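Local coordinates for predicted metal-dependent hydrolase of the TIM-barrel fold (Lactobacillus casei, PDB 2QPX), which binds two zinc ions in an amidohydrolase-like TIM barrel and is probably a hydrolase, its substrate not established, at residues D114-A117 and P123-A126; T132-F137 and A145-A150; K199-T202 and L206-Y209; H264-H269 and S287-L292; F315-S320 and E324-A329. One frame throughout, in Å; residues are numbered along the deposited sequence.

Contact 1: residues D114-A117 and P123-A126. With EDO (1,2-ethanediol), chain D.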
# COMPACT_ATOMS: atom_id res chain seq x y z
N ASP A 114 -36.80 1.97 17.67
CA ASP A 114 -37.98 1.15 17.47
C ASP A 114 -38.62 1.49 16.11
O ASP A 114 -39.04 0.59 15.39
CB ASP A 114 -38.99 1.36 18.61
CG ASP A 114 -38.51 0.82 19.91
OD1 ASP A 114 -38.10 -0.36 19.98
OD2 ASP A 114 -38.52 1.59 20.87
N GLN A 115 -38.70 2.76 15.77
CA GLN A 115 -39.20 3.17 14.46
C GLN A 115 -38.31 2.65 13.34
O GLN A 115 -38.79 2.24 12.29
CB GLN A 115 -39.32 4.67 14.31
CG GLN A 115 -40.37 5.32 15.19
CD GLN A 115 -40.37 6.84 15.02
OE1 GLN A 115 -39.81 7.41 14.04
NE2 GLN A 115 -41.00 7.51 15.98
N THR A 116 -36.99 2.70 13.55
CA THR A 116 -36.07 2.16 12.56
C THR A 116 -36.32 0.66 12.39
O THR A 116 -36.38 0.16 11.26
CB THR A 116 -34.61 2.41 12.94
OG1 THR A 116 -34.41 3.82 13.16
CG2 THR A 116 -33.66 1.93 11.82
N ALA A 117 -36.44 -0.07 13.50
CA ALA A 117 -36.68 -1.52 13.44
C ALA A 117 -37.99 -1.83 12.66
O ALA A 117 -38.04 -2.77 11.85
CB ALA A 117 -36.69 -2.15 14.84
N PRO A 123 -34.34 -6.31 14.04
CA PRO A 123 -33.90 -5.59 15.23
C PRO A 123 -32.75 -4.61 15.00
O PRO A 123 -31.88 -4.84 14.14
CB PRO A 123 -33.48 -6.71 16.18
CG PRO A 123 -33.28 -7.91 15.33
CD PRO A 123 -34.22 -7.77 14.18
N VAL A 124 -32.76 -3.54 15.79
CA VAL A 124 -31.80 -2.44 15.69
C VAL A 124 -31.38 -2.08 17.11
O VAL A 124 -32.24 -1.85 17.97
CB VAL A 124 -32.44 -1.19 15.00
CG1 VAL A 124 -31.45 -0.00 14.95
CG2 VAL A 124 -32.96 -1.57 13.59
N LYS A 125 -30.07 -2.10 17.37
CA LYS A 125 -29.52 -1.76 18.68
C LYS A 125 -28.50 -0.63 18.54
O LYS A 125 -28.02 -0.33 17.44
CB LYS A 125 -28.88 -2.97 19.33
CG LYS A 125 -29.80 -4.21 19.30
CD LYS A 125 -30.09 -4.79 20.59
CE LYS A 125 -31.02 -6.00 20.45
NZ LYS A 125 -30.59 -7.14 21.39
N ALA A 126 -28.17 -0.01 19.67
CA ALA A 126 -27.30 1.17 19.72
C ALA A 126 -25.88 0.84 20.15
O ALA A 126 -25.64 0.06 21.10
CB ALA A 126 -27.89 2.20 20.72
C1 EDO D . -35.20 -1.34 18.50
O1 EDO D . -34.27 -1.56 19.59
C2 EDO D . -35.97 -2.63 18.26
O2 EDO D . -35.14 -3.68 17.76
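Val124 presents its CG2 methyl to the flank of helix 113-120, where Thr116 and Ala117 receive it; the contact lies inside a beta-alpha-beta unit made of strand 95-101, this helix and strand 124-127. With CG1 anti to the backbone N (chi1 177°), the other branch, CG2, is left beside that N and points at the helix. Its closest approach is to the helix backbone: Val124 CG2 is 3.7 Å from Ala117 CA, and Ala117 CB lies alongside at 4.0 Å from the same methyl. Thr116 meets Val124 at about a right angle, methyl against methyl, with CG2 to CG2 at 4.0 Å. The hydroxyl of Thr116 stays out of this patch, since its OG1 bonds to the carbonyl of Asp112 one turn back. Ile100 of the neighbouring strand and Leu113 also pack on the valine. The CB of Pro123 points away from the helix, and its CA is what Ala117 CB approaches, at 4.4 Å. The backbones of Pro123 and Lys125 pair with strand 95-101, whereas the N-H and C=O of Val124 look to the other side. There a 1,2-ethanediol, probably from the crystallisation liquor, fits between strand and helix. Its carbon C2 rests on Ala117 CB at 3.5 Å, and both of its oxygens reach the valine backbone. The hydroxyl O1 donates to Val124 O at 2.6 Å, while Val124 N donates to the diol's O2 at 3.1 Å in a nearly straight bond, 168° at the hydrogen.

Contact 2: residues T132-F137 and A145-A150; sequences THAEDF and AAWWQA
Ala134 O takes the indole N-H of Trp147, with NE1 at 3.1 Å and 157° at the hydrogen. The carbonyl oxygen lies close to the ring plane, so the indole addresses helix 130-138 with its edge and not with a face. Trp147 reaches across because CG stands anti to the backbone N (chi1 167°), which swings the ring out from a helix side that does not itself look straight at its partner. Either side of the N-H, the same edge is packed by carbon: Trp147 CZ2 touches Ala134 CB at 3.9 Å, and Trp147 CD1 lies 3.5 Å from Phe137 C. The phenylalanine also sets its CB against Trp147 CD1, at 3.8 Å, and then sends its ring along helix 144-156 to the next turn. There Ala150 CB meets Phe137 CD1 at 3.8 Å, and Ala150 O sits over one face of that ring, displaced toward the rim. The small alanines let two bulky rings fit between helix segments whose axes pass at 9.9 Å at an angle of 134°, about midway between perpendicular and antiparallel. Phe151, Phe190 and Leu206 pack round the tryptophan, so it also faces helices 183-196 and 204-221. A phenylalanine in place of Trp147 would probably leave Ala134 O without this donor and open a gap beside Ala134 CB. The pairing therefore works as an apolar interface with one directional bond, which probably fixes how the indole is turned and links the two successive helices.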
# COMPACT_ATOMS: atom_id res chain seq x y z
N THR A 132 -18.95 11.95 21.46
CA THR A 132 -20.17 12.76 21.49
C THR A 132 -20.78 12.78 22.90
O THR A 132 -21.26 13.81 23.36
CB THR A 132 -21.15 12.29 20.39
OG1 THR A 132 -21.22 10.90 20.44
CG2 THR A 132 -20.65 12.68 19.01
N HIS A 133 -20.73 11.66 23.63
CA HIS A 133 -21.16 11.65 25.02
C HIS A 133 -20.23 12.55 25.84
O HIS A 133 -20.70 13.36 26.66
CB HIS A 133 -21.24 10.23 25.59
CG HIS A 133 -22.45 9.49 25.16
ND1 HIS A 133 -22.49 8.70 24.03
CD2 HIS A 133 -23.69 9.41 25.71
CE1 HIS A 133 -23.70 8.17 23.92
NE2 HIS A 133 -24.46 8.61 24.92
N ALA A 134 -18.93 12.48 25.57
CA ALA A 134 -17.96 13.34 26.27
C ALA A 134 -18.31 14.83 26.07
O ALA A 134 -18.28 15.64 27.01
CB ALA A 134 -16.53 13.03 25.81
N GLU A 135 -18.63 15.20 24.83
CA GLU A 135 -19.03 16.57 24.48
C GLU A 135 -20.28 17.00 25.22
O GLU A 135 -20.37 18.14 25.74
CB GLU A 135 -19.28 16.69 22.98
CG GLU A 135 -18.00 16.57 22.14
CD GLU A 135 -18.22 16.24 20.67
OE1 GLU A 135 -19.36 15.98 20.24
OE2 GLU A 135 -17.20 16.20 19.94
N ASP A 136 -21.28 16.13 25.26
CA ASP A 136 -22.52 16.53 25.90
C ASP A 136 -22.35 16.71 27.40
O ASP A 136 -22.93 17.61 28.00
CB ASP A 136 -23.61 15.53 25.54
CG ASP A 136 -24.11 15.73 24.12
OD1 ASP A 136 -24.14 16.88 23.63
OD2 ASP A 136 -24.51 14.76 23.51
N PHE A 137 -21.53 15.86 28.02
CA PHE A 137 -21.21 16.04 29.45
C PHE A 137 -20.37 17.29 29.71
O PHE A 137 -20.53 17.93 30.75
CB PHE A 137 -20.59 14.78 30.05
CG PHE A 137 -21.60 13.71 30.38
CD1 PHE A 137 -22.43 13.83 31.48
CD2 PHE A 137 -21.78 12.62 29.55
CE1 PHE A 137 -23.36 12.86 31.78
CE2 PHE A 137 -22.72 11.67 29.86
CZ PHE A 137 -23.52 11.79 30.95
N ALA A 145 -12.65 17.28 36.99
CA ALA A 145 -13.01 16.19 37.90
C ALA A 145 -14.51 15.87 37.88
O ALA A 145 -14.90 14.69 37.85
CB ALA A 145 -12.56 16.54 39.34
N ALA A 146 -15.34 16.90 37.88
CA ALA A 146 -16.81 16.70 37.87
C ALA A 146 -17.24 16.16 36.51
O ALA A 146 -18.12 15.30 36.43
CB ALA A 146 -17.54 17.99 38.16
N TRP A 147 -16.64 16.68 35.44
CA TRP A 147 -16.92 16.17 34.09
C TRP A 147 -16.55 14.68 33.97
O TRP A 147 -17.36 13.85 33.52
CB TRP A 147 -16.15 16.96 33.05
CG TRP A 147 -16.16 16.27 31.71
CD1 TRP A 147 -17.18 16.26 30.80
CD2 TRP A 147 -15.11 15.48 31.15
NE1 TRP A 147 -16.84 15.50 29.71
CE2 TRP A 147 -15.56 15.03 29.88
CE3 TRP A 147 -13.82 15.12 31.58
CZ2 TRP A 147 -14.80 14.21 29.09
CZ3 TRP A 147 -13.06 14.32 30.78
CH2 TRP A 147 -13.56 13.86 29.54
N TRP A 148 -15.34 14.34 34.40
CA TRP A 148 -14.87 12.96 34.32
C TRP A 148 -15.74 12.01 35.14
O TRP A 148 -16.08 10.90 34.70
CB TRP A 148 -13.41 12.85 34.76
CG TRP A 148 -12.92 11.44 34.70
CD1 TRP A 148 -12.61 10.63 35.75
CD2 TRP A 148 -12.75 10.64 33.52
NE1 TRP A 148 -12.24 9.39 35.30
CE2 TRP A 148 -12.34 9.37 33.93
CE3 TRP A 148 -12.94 10.88 32.15
CZ2 TRP A 148 -12.05 8.34 33.02
CZ3 TRP A 148 -12.65 9.89 31.26
CH2 TRP A 148 -12.24 8.62 31.69
N GLN A 149 -16.13 12.43 36.34
CA GLN A 149 -17.00 11.58 37.15
C GLN A 149 -18.33 11.29 36.43
O GLN A 149 -18.78 10.14 36.37
CB GLN A 149 -17.25 12.19 38.54
CG GLN A 149 -18.19 11.36 39.38
CD GLN A 149 -18.39 11.97 40.75
OE1 GLN A 149 -19.38 12.67 40.99
NE2 GLN A 149 -17.44 11.75 41.64
N ALA A 150 -18.93 12.34 35.89
CA ALA A 150 -20.23 12.20 35.24
C ALA A 150 -20.12 11.34 33.96
O ALA A 150 -20.94 10.45 33.72
CB ALA A 150 -20.82 13.56 34.91

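Contact 3: residues K199-T202 and L206-Y209; sequences KRLT and LIDY
Leu201 and Ile207 slide past each other in opposite directions, and their branches interlock: Leu201 CG lies 3.7 Å from Ile207 CG1, with Leu201 CD2 almost as near to that carbon. Ile207 sets CG1 anti to its own carbonyl carbon (chi1 -73°) and extends on from there, which carries CD1 under the loop backbone, 3.8 Å from Leu201 O. On its other branch Leu201 meets Leu206 at about a right angle, methyl to methyl, CD1 to CD2 at 3.9 Å. One leucine of the loop thus covers two consecutive residues in the first turn of helix 204-221. Further out, Trp193 of helix 183-196 touches both leucines, Ala134 of helix 130-138 adds to the cover of Leu201, and Val174 packs on Ile207. The backbone of Leu201 is held as well, its N by Glu135 OE2 and its O by Arg173 NH1. Since Glu135 and Arg173 also form a salt bridge, the charged pair grips the peptide groups flanking the leucine. The chemistry is divided accordingly: across the contact the side chains meet through carbon alone, with no hydrogen bond, while polar bonds to other residues probably set where the loop lies before the chain enters the helix.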
# COMPACT_ATOMS: atom_id res chain seq x y z
N LYS A 199 -17.74 23.14 20.80
CA LYS A 199 -18.30 21.95 21.37
C LYS A 199 -17.49 20.71 21.01
O LYS A 199 -17.26 19.83 21.86
CB LYS A 199 -19.76 21.72 20.95
CG LYS A 199 -20.38 20.54 21.71
CD LYS A 199 -21.84 20.27 21.38
CE LYS A 199 -22.36 19.11 22.17
NZ LYS A 199 -23.80 18.80 21.82
N ARG A 200 -17.03 20.65 19.77
CA ARG A 200 -16.30 19.51 19.21
C ARG A 200 -15.07 19.15 20.06
O ARG A 200 -14.23 20.01 20.31
CB ARG A 200 -15.84 19.92 17.81
CG ARG A 200 -15.33 18.85 16.88
CD ARG A 200 -15.19 19.44 15.44
NE ARG A 200 -13.88 19.13 14.86
CZ ARG A 200 -13.61 18.10 14.08
NH1 ARG A 200 -14.55 17.23 13.72
NH2 ARG A 200 -12.37 17.92 13.65
N LEU A 201 -14.95 17.89 20.47
CA LEU A 201 -13.78 17.40 21.21
C LEU A 201 -12.63 17.10 20.20
O LEU A 201 -12.74 16.22 19.36
CB LEU A 201 -14.13 16.15 21.99
CG LEU A 201 -13.00 15.46 22.74
CD1 LEU A 201 -12.24 16.46 23.67
CD2 LEU A 201 -13.54 14.25 23.48
N THR A 202 -11.55 17.86 20.30
CA THR A 202 -10.39 17.78 19.41
C THR A 202 -9.05 17.70 20.16
O THR A 202 -8.01 17.64 19.52
CB THR A 202 -10.36 18.97 18.43
OG1 THR A 202 -10.16 20.20 19.16
CG2 THR A 202 -11.65 19.02 17.57
N LEU A 206 -6.66 14.88 25.92
CA LEU A 206 -7.88 14.43 26.58
C LEU A 206 -8.50 13.18 25.94
O LEU A 206 -8.93 12.28 26.65
CB LEU A 206 -8.89 15.57 26.68
CG LEU A 206 -10.16 15.27 27.47
CD1 LEU A 206 -9.85 14.80 28.91
CD2 LEU A 206 -11.12 16.49 27.44
N ILE A 207 -8.51 13.11 24.61
CA ILE A 207 -9.02 11.90 23.94
C ILE A 207 -8.18 10.68 24.31
O ILE A 207 -8.72 9.62 24.63
CB ILE A 207 -9.07 12.10 22.39
CG1 ILE A 207 -10.24 13.05 22.04
CG2 ILE A 207 -9.28 10.77 21.67
CD1 ILE A 207 -10.29 13.53 20.56
N ASP A 208 -6.86 10.80 24.28
CA ASP A 208 -6.00 9.65 24.57
C ASP A 208 -6.17 9.26 26.05
O ASP A 208 -6.28 8.05 26.35
CB ASP A 208 -4.53 9.93 24.24
CG ASP A 208 -4.21 9.88 22.75
OD1 ASP A 208 -5.14 9.75 21.93
OD2 ASP A 208 -2.98 9.97 22.41
N TYR A 209 -6.21 10.24 26.97
CA TYR A 209 -6.50 9.91 28.39
C TYR A 209 -7.82 9.12 28.49
O TYR A 209 -7.92 8.07 29.18
CB TYR A 209 -6.60 11.21 29.23
CG TYR A 209 -6.90 10.98 30.67
CD1 TYR A 209 -8.19 10.85 31.14
CD2 TYR A 209 -5.84 10.88 31.59
CE1 TYR A 209 -8.43 10.65 32.50
CE2 TYR A 209 -6.07 10.66 32.91
CZ TYR A 209 -7.35 10.53 33.38
OH TYR A 209 -7.58 10.29 34.70

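Contact 4: residues H264-H269 and S287-L292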
# COMPACT_ATOMS: atom_id res chain seq x y z
N HIS A 264 -13.59 -0.10 8.74
CA HIS A 264 -13.27 0.47 7.40
C HIS A 264 -11.90 0.13 6.88
O HIS A 264 -11.75 -0.52 5.83
CB HIS A 264 -13.44 2.01 7.30
CG HIS A 264 -14.48 2.55 8.18
ND1 HIS A 264 -15.76 2.04 8.23
CD2 HIS A 264 -14.46 3.60 9.03
CE1 HIS A 264 -16.47 2.72 9.11
NE2 HIS A 264 -15.70 3.69 9.60
N CYS A 265 -10.90 0.57 7.64
CA CYS A 265 -9.48 0.27 7.50
C CYS A 265 -8.81 0.83 6.29
O CYS A 265 -7.71 1.35 6.38
CB CYS A 265 -9.23 -1.22 7.61
SG CYS A 265 -9.76 -1.89 9.20
N TYR A 266 -9.44 0.67 5.14
CA TYR A 266 -8.87 1.15 3.85
C TYR A 266 -8.29 2.56 3.96
O TYR A 266 -8.99 3.46 4.46
CB TYR A 266 -9.97 1.13 2.82
CG TYR A 266 -9.58 1.56 1.40
CD1 TYR A 266 -9.63 2.90 1.04
CD2 TYR A 266 -9.18 0.65 0.46
CE1 TYR A 266 -9.26 3.31 -0.24
CE2 TYR A 266 -8.84 1.03 -0.83
CZ TYR A 266 -8.89 2.36 -1.18
OH TYR A 266 -8.57 2.74 -2.46
N PRO A 267 -7.07 2.80 3.42
CA PRO A 267 -6.21 1.92 2.63
C PRO A 267 -5.29 1.00 3.41
O PRO A 267 -4.42 0.41 2.82
CB PRO A 267 -5.41 2.93 1.78
CG PRO A 267 -5.20 3.97 2.72
CD PRO A 267 -6.51 4.15 3.46
N TYR A 268 -5.54 0.89 4.73
CA TYR A 268 -4.66 0.17 5.66
C TYR A 268 -5.25 -1.17 6.08
O TYR A 268 -5.00 -1.68 7.18
CB TYR A 268 -4.42 1.03 6.88
CG TYR A 268 -3.91 2.42 6.61
CD1 TYR A 268 -2.64 2.64 6.13
CD2 TYR A 268 -4.71 3.51 6.89
CE1 TYR A 268 -2.17 3.92 5.90
CE2 TYR A 268 -4.24 4.83 6.66
CZ TYR A 268 -2.98 5.01 6.15
OH TYR A 268 -2.50 6.29 5.92
N HIS A 269 -6.02 -1.77 5.19
CA HIS A 269 -6.61 -3.08 5.43
C HIS A 269 -5.59 -4.23 5.54
O HIS A 269 -5.83 -5.14 6.34
CB HIS A 269 -7.71 -3.35 4.40
CG HIS A 269 -7.25 -3.16 3.00
ND1 HIS A 269 -7.07 -1.92 2.45
CD2 HIS A 269 -6.81 -4.07 2.09
CE1 HIS A 269 -6.56 -2.07 1.23
NE2 HIS A 269 -6.42 -3.37 0.98
N SER A 287 -15.94 -2.03 5.75
CA SER A 287 -17.10 -1.16 5.60
C SER A 287 -16.66 0.22 5.03
O SER A 287 -15.49 0.61 5.11
CB SER A 287 -17.83 -1.07 6.92
OG SER A 287 -17.07 -0.33 7.86
N LEU A 288 -17.60 0.93 4.39
CA LEU A 288 -17.34 2.23 3.74
C LEU A 288 -16.57 2.14 2.42
O LEU A 288 -16.98 2.72 1.42
CB LEU A 288 -16.70 3.23 4.74
CG LEU A 288 -16.94 4.71 4.35
CD1 LEU A 288 -18.47 5.09 4.35
CD2 LEU A 288 -16.13 5.66 5.28
N LEU A 289 -15.46 1.41 2.41
CA LEU A 289 -14.87 0.98 1.17
C LEU A 289 -15.86 0.09 0.38
O LEU A 289 -16.04 0.32 -0.83
CB LEU A 289 -13.53 0.25 1.42
CG LEU A 289 -12.76 -0.26 0.18
CD1 LEU A 289 -13.36 -1.53 -0.46
CD2 LEU A 289 -12.54 0.81 -0.92
N ASP A 290 -16.55 -0.84 1.07
CA ASP A 290 -17.23 -1.86 0.36
C ASP A 290 -18.37 -1.29 -0.49
O ASP A 290 -18.61 -1.80 -1.59
CB ASP A 290 -17.62 -3.08 1.26
CG ASP A 290 -18.47 -2.77 2.51
OD1 ASP A 290 -18.94 -1.61 2.70
OD2 ASP A 290 -18.66 -3.80 3.30
N ASN A 291 -19.03 -0.22 -0.00
CA ASN A 291 -20.12 0.50 -0.72
C ASN A 291 -19.65 1.75 -1.46
O ASN A 291 -20.10 2.01 -2.57
CB ASN A 291 -21.33 0.85 0.16
CG ASN A 291 -20.98 1.29 1.58
OD1 ASN A 291 -19.84 1.63 1.88
ND2 ASN A 291 -21.99 1.27 2.49
N LEU A 292 -18.78 2.55 -0.87
CA LEU A 292 -18.40 3.83 -1.52
C LEU A 292 -17.24 3.69 -2.48
O LEU A 292 -16.93 4.61 -3.27
CB LEU A 292 -18.17 4.95 -0.49
CG LEU A 292 -19.32 5.24 0.50
CD1 LEU A 292 -19.12 6.62 1.14
CD2 LEU A 292 -20.67 5.14 -0.18
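A buried contact, part polar, part apolar, joins His264 and Tyr266 to Ser287 and Leu289 at the C-terminal ends of two neighbouring parallel strands, 260-264 and 282-285. In the polar part His264 ND1 donates to Ser287 OG at 2.7 Å, the oxygen lying 17° out of the imidazole plane. The serine has a second conformer, so this bond may not hold throughout. Asp285 steadies the pair from behind, its OD1 bonding both to Ser287 OG and to the backbone N of His264. Leu288 CB also lies near the imidazole, 3.8 Å from ND1. Were His264 an alanine, the zinc would be likely to lose a ligand and Ser287 OG its imidazole donor. In the apolar part Tyr266 CG, anti to the backbone N (chi1 -179°), carries the ring out to Leu289, whose CD2 makes a CH-pi contact 3.6 Å from the ring centroid and almost on its normal. Pro267 CB covers the opposite face, and Tyr266 OH bonds to Glu306 of the second subunit. His264 NE2 binds the zinc ion that His228 and the carboxylated Lys167 also bind, an arrangement typical of the binuclear metal centre at the mouth of amidohydrolase TIM barrels.

Contact 5: residues F315-S320 and E324-A329. With ZN (zinc ion), chain B.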
# COMPACT_ATOMS: atom_id res chain seq x y z
N PHE A 315 -18.51 -8.53 8.48
CA PHE A 315 -19.33 -7.68 7.62
C PHE A 315 -19.83 -6.44 8.40
O PHE A 315 -20.37 -6.55 9.50
CB PHE A 315 -20.58 -8.39 7.10
CG PHE A 315 -21.53 -7.47 6.40
CD1 PHE A 315 -21.21 -6.95 5.16
CD2 PHE A 315 -22.69 -7.04 7.03
CE1 PHE A 315 -22.05 -6.05 4.55
CE2 PHE A 315 -23.53 -6.11 6.42
CZ PHE A 315 -23.22 -5.66 5.19
N ALA A 316 -19.68 -5.27 7.77
CA ALA A 316 -20.44 -4.09 8.11
C ALA A 316 -20.63 -3.28 6.85
O ALA A 316 -19.86 -3.40 5.91
CB ALA A 316 -19.76 -3.20 9.18
N SER A 317 -21.68 -2.45 6.83
CA SER A 317 -21.91 -1.50 5.73
C SER A 317 -21.36 -0.11 5.97
O SER A 317 -20.97 0.59 5.03
CB SER A 317 -23.43 -1.38 5.47
OG SER A 317 -24.09 -0.76 6.56
N ASP A 318 -21.32 0.33 7.22
CA ASP A 318 -21.11 1.74 7.54
C ASP A 318 -22.15 2.65 6.86
O ASP A 318 -21.92 3.85 6.67
CB ASP A 318 -19.67 2.26 7.22
CG ASP A 318 -19.35 3.53 7.98
OD1 ASP A 318 -19.85 3.69 9.10
OD2 ASP A 318 -18.58 4.38 7.51
N ALA A 319 -23.31 2.08 6.52
CA ALA A 319 -24.29 2.80 5.74
C ALA A 319 -25.12 3.74 6.62
O ALA A 319 -25.41 3.45 7.79
CB ALA A 319 -25.22 1.80 5.01
N SER A 320 -25.53 4.87 6.02
CA SER A 320 -26.51 5.77 6.61
C SER A 320 -27.52 6.13 5.57
O SER A 320 -27.34 5.87 4.38
CB SER A 320 -25.91 7.08 7.15
OG SER A 320 -25.61 8.02 6.16
N GLU A 324 -30.34 2.02 -0.05
CA GLU A 324 -29.39 1.71 -1.14
C GLU A 324 -27.95 1.58 -0.66
O GLU A 324 -27.19 0.79 -1.23
CB GLU A 324 -29.42 2.78 -2.24
CG GLU A 324 -30.70 2.85 -3.03
CD GLU A 324 -31.80 3.74 -2.43
OE1 GLU A 324 -31.78 4.07 -1.24
OE2 GLU A 324 -32.76 4.04 -3.17
N MSE A 325 -27.56 2.38 0.32
CA MSE A 325 -26.18 2.33 0.76
C MSE A 325 -25.95 1.03 1.52
O MSE A 325 -24.88 0.44 1.43
CB MSE A 325 -25.83 3.55 1.61
CG MSE A 325 -24.35 3.63 2.04
SE MSE A 325 -23.92 5.33 2.81
CE MSE A 325 -22.03 4.97 3.23
N TYR A 326 -26.95 0.61 2.32
CA TYR A 326 -26.87 -0.69 2.95
C TYR A 326 -26.81 -1.83 1.91
O TYR A 326 -25.97 -2.76 2.00
CB TYR A 326 -28.10 -0.92 3.83
CG TYR A 326 -28.05 -0.21 5.20
CD1 TYR A 326 -28.50 1.08 5.38
CD2 TYR A 326 -27.52 -0.88 6.31
CE1 TYR A 326 -28.44 1.69 6.62
CE2 TYR A 326 -27.47 -0.28 7.56
CZ TYR A 326 -27.94 0.98 7.71
OH TYR A 326 -27.88 1.52 8.96
N GLY A 327 -27.73 -1.77 0.94
CA GLY A 327 -27.79 -2.80 -0.09
C GLY A 327 -26.51 -2.92 -0.90
O GLY A 327 -26.08 -4.05 -1.21
N LEU A 328 -25.94 -1.79 -1.29
CA LEU A 328 -24.72 -1.84 -2.12
C LEU A 328 -23.55 -2.48 -1.37
O LEU A 328 -22.81 -3.30 -1.92
CB LEU A 328 -24.33 -0.48 -2.68
CG LEU A 328 -23.17 -0.46 -3.69
CD1 LEU A 328 -23.48 -1.33 -4.85
CD2 LEU A 328 -22.89 0.98 -4.14
N ALA A 329 -23.44 -2.18 -0.08
CA ALA A 329 -22.42 -2.78 0.76
C ALA A 329 -22.60 -4.27 0.78
O ALA A 329 -21.64 -5.04 0.62
CB ALA A 329 -22.47 -2.20 2.23
ZN ZN B . -19.47 4.79 10.84
O HOH W 1 -18.19 5.91 9.65
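Ala319 sets its methyl squarely over the middle of the Tyr326 ring, a CH-pi contact with CB only 3.4 Å from the centroid and 14° off the ring normal. The tyrosine lies across the loop because CG is anti to its carbonyl carbon (chi1 -79°), and its OH goes on to bond the carbonyl of His20. Beside the methyl, Ser317 OG comes within 3.4 Å of Tyr326 CD2. That hydroxyl accepts from Ala319 N at 2.9 Å, closing an ST turn, and is also bonded to Asp16. Ser317 CB meets Ala329 CB at 3.5 Å, tighter than usual for two carbons, a sign of how closely loop and helix approach here. The turn lies in the loop after barrel strand 313-314, before helix 323-342, where amidohydrolases typically carry a metal-binding aspartate. Asp318 fills that place: with a backbone of left-handed helical type, its CB points away from the helix, and CG anti to the backbone N (chi1 -160°) brings the carboxylate to the zinc. OD1 of Asp318 binds the ion at 2.1 Å, and OD2 accepts from a water, at 2.7 Å, that is itself a zinc ligand. His18, His20 and the carboxylated Lys167 complete this metal's protein ligands. On the helix side Met325, present as selenomethionine, runs extended beneath the loop. Its CG packs on Ala319 CB at 3.6 Å, and its CE lies near Asp318 O. The selenium lies against the backbone N of Ser320, at 3.6 Å, and that buried N has no hydrogen-bond partner in the model.

How the contacts relate
Contacts 4 and 5 form the core, each holding a zinc ligand at the C-terminal end of the barrel; they touch directly, Asn291 ND2 reaching Ser317 O at 2.8 Å and also bonding Met325 O. Contacts 2 and 3 lie farther out, in the helical part, contact 3 buried and contact 2 partly so: Asp136 and Lys199 form a salt bridge between them, and Trp147 of one packs on Leu206 of the other. Contact 1 stays within a beta-alpha-beta unit, partly buried, and touches none of the rest. Chemistry follows place: metal ligands, serine hydroxyls and CH-pi contacts near the centre, a single indole bond in contact 2, and purely apolar contact between the segments in contacts 1 and 3.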